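Local coordinates for fumarate reductase iron-sulfur subunit (Mycolicibacterium smegmatis, PDB 7D6V), which probably relays electrons from succinate oxidation through its three iron-sulfur clusters toward quinone as the iron-sulfur subunit of succinate dehydrogenase, at residues 37-40 / 41-45. Sequence-based numbering, arbitrary orientation.
Sequences IHRL and QATQT
Leu40 packs its branched end against Gln44 and Thr45, just beyond the end of helix 33-43: CD1 lies obliquely against the extended chain of Gln44, while CG is 3.7 Å from Thr45 OG1. With CG anti to the backbone N (chi1 -173°), the side chain runs toward these residues. Leu40 O takes the i to i+4 bond from Gln44 N and an i to i+5 bond from Thr45 N, each at 2.8 Å and from opposite faces of the carbonyl plane, the N-H...O angle at Thr45 N being 168°; the chain thus leaves the helix C-terminus through a wider final turn. Thr45 OG1 adds a weak third bond. Thr43 turns its OG1 back to Arg39 O. Earlier in the helix, i to i+4 bonds run from Gln41 N to Ile37 O and from Ala42 N to His38 O. On this flank the Gln41 amide lies alongside the His38 ring, their planes only 13° apart, and its NE2 bonds to Leu48 O. The His38 side chain, whose ring meets that of Trp52, is about 8 Å from the 2Fe-2S cluster, and Ala42 meets Tyr482 of the neighbouring subunit A. In the 2Fe-2S domain, with Arg39 salt-bridged to Glu31, helix 33-43 packs Leu40 against Tyr23 and Val25 of strand 17-27.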
loop_
_atom_site.group_PDB
_atom_site.type_symbol
_atom_site.label_atom_id
_atom_site.label_comp_id
_atom_site.label_asym_id
_atom_site.label_seq_id
_atom_site.Cartn_x
_atom_site.Cartn_y
_atom_site.Cartn_z
ATOM N N ILE B 37 11.661 -0.486 17.877
ATOM C CA ILE B 37 12.870 -0.850 17.145
ATOM C C ILE B 37 13.728 0.381 16.882
ATOM O O ILE B 37 14.957 0.333 16.991
ATOM C CB ILE B 37 12.502 -1.580 15.840
ATOM C CG1 ILE B 37 11.707 -2.847 16.148
ATOM C CG2 ILE B 37 13.745 -1.925 15.047
ATOM C CD1 ILE B 37 12.507 -3.921 16.843
ATOM N N HIS B 38 13.094 1.501 16.526
ATOM C CA HIS B 38 13.836 2.739 16.302
ATOM C C HIS B 38 14.511 3.224 17.578
ATOM O O HIS B 38 15.656 3.691 17.546
ATOM C CB HIS B 38 12.904 3.814 15.752
ATOM C CG HIS B 38 12.521 3.607 14.321
ATOM N ND1 HIS B 38 11.503 4.309 13.715
ATOM C CD2 HIS B 38 13.019 2.775 13.377
ATOM C CE1 HIS B 38 11.390 3.918 12.459
ATOM N NE2 HIS B 38 12.298 2.988 12.228
ATOM N N ARG B 39 13.811 3.138 18.710
ATOM C CA ARG B 39 14.414 3.521 19.982
ATOM C C ARG B 39 15.592 2.619 20.328
ATOM O O ARG B 39 16.627 3.091 20.817
ATOM C CB ARG B 39 13.368 3.485 21.094
ATOM C CG ARG B 39 13.789 4.226 22.346
ATOM C CD ARG B 39 12.810 4.018 23.479
ATOM N NE ARG B 39 11.428 3.998 23.013
ATOM C CZ ARG B 39 10.691 5.083 22.804
ATOM N NH1 ARG B 39 11.203 6.286 23.013
ATOM N NH2 ARG B 39 9.442 4.965 22.382
ATOM N N LEU B 40 15.454 1.316 20.078
ATOM C CA LEU B 40 16.559 0.394 20.315
ATOM C C LEU B 40 17.748 0.714 19.416
ATOM O O LEU B 40 18.903 0.618 19.843
ATOM C CB LEU B 40 16.084 -1.042 20.101
ATOM C CG LEU B 40 17.057 -2.161 20.451
ATOM C CD1 LEU B 40 17.313 -2.197 21.941
ATOM C CD2 LEU B 40 16.518 -3.492 19.963
ATOM N N GLN B 41 17.481 1.085 18.163
ATOM C CA GLN B 41 18.551 1.490 17.258
ATOM C C GLN B 41 19.261 2.738 17.757
ATOM O O GLN B 41 20.494 2.814 17.733
ATOM C CB GLN B 41 17.988 1.738 15.863
ATOM C CG GLN B 41 18.240 0.629 14.878
ATOM C CD GLN B 41 17.764 0.985 13.494
ATOM O OE1 GLN B 41 17.007 1.935 13.314
ATOM N NE2 GLN B 41 18.210 0.229 12.502
ATOM N N ALA B 42 18.500 3.732 18.205
ATOM C CA ALA B 42 19.089 4.996 18.620
ATOM C C ALA B 42 19.715 4.941 20.005
ATOM O O ALA B 42 20.449 5.865 20.367
ATOM C CB ALA B 42 18.036 6.104 18.577
ATOM N N THR B 43 19.453 3.894 20.784
ATOM C CA THR B 43 19.990 3.795 22.137
ATOM C C THR B 43 20.974 2.653 22.336
ATOM O O THR B 43 21.973 2.834 23.031
ATOM C CB THR B 43 18.848 3.646 23.149
ATOM O OG1 THR B 43 18.038 2.519 22.796
ATOM C CG2 THR B 43 17.988 4.897 23.170
ATOM N N GLN B 44 20.731 1.482 21.759
ATOM C CA GLN B 44 21.534 0.307 22.081
ATOM C C GLN B 44 22.202 -0.342 20.881
ATOM O O GLN B 44 23.363 -0.747 20.978
ATOM C CB GLN B 44 20.668 -0.738 22.797
ATOM C CG GLN B 44 20.239 -0.334 24.195
ATOM C CD GLN B 44 19.255 -1.306 24.810
ATOM O OE1 GLN B 44 18.087 -0.981 25.010
ATOM N NE2 GLN B 44 19.725 -2.505 25.120
ATOM N N THR B 45 21.509 -0.454 19.746
ATOM C CA THR B 45 21.974 -1.224 18.593
ATOM C C THR B 45 21.960 -0.337 17.354
ATOM O O THR B 45 21.035 -0.415 16.533
ATOM C CB THR B 45 21.115 -2.466 18.368
ATOM O OG1 THR B 45 19.798 -2.072 17.966
ATOM C CG2 THR B 45 21.022 -3.288 19.637
#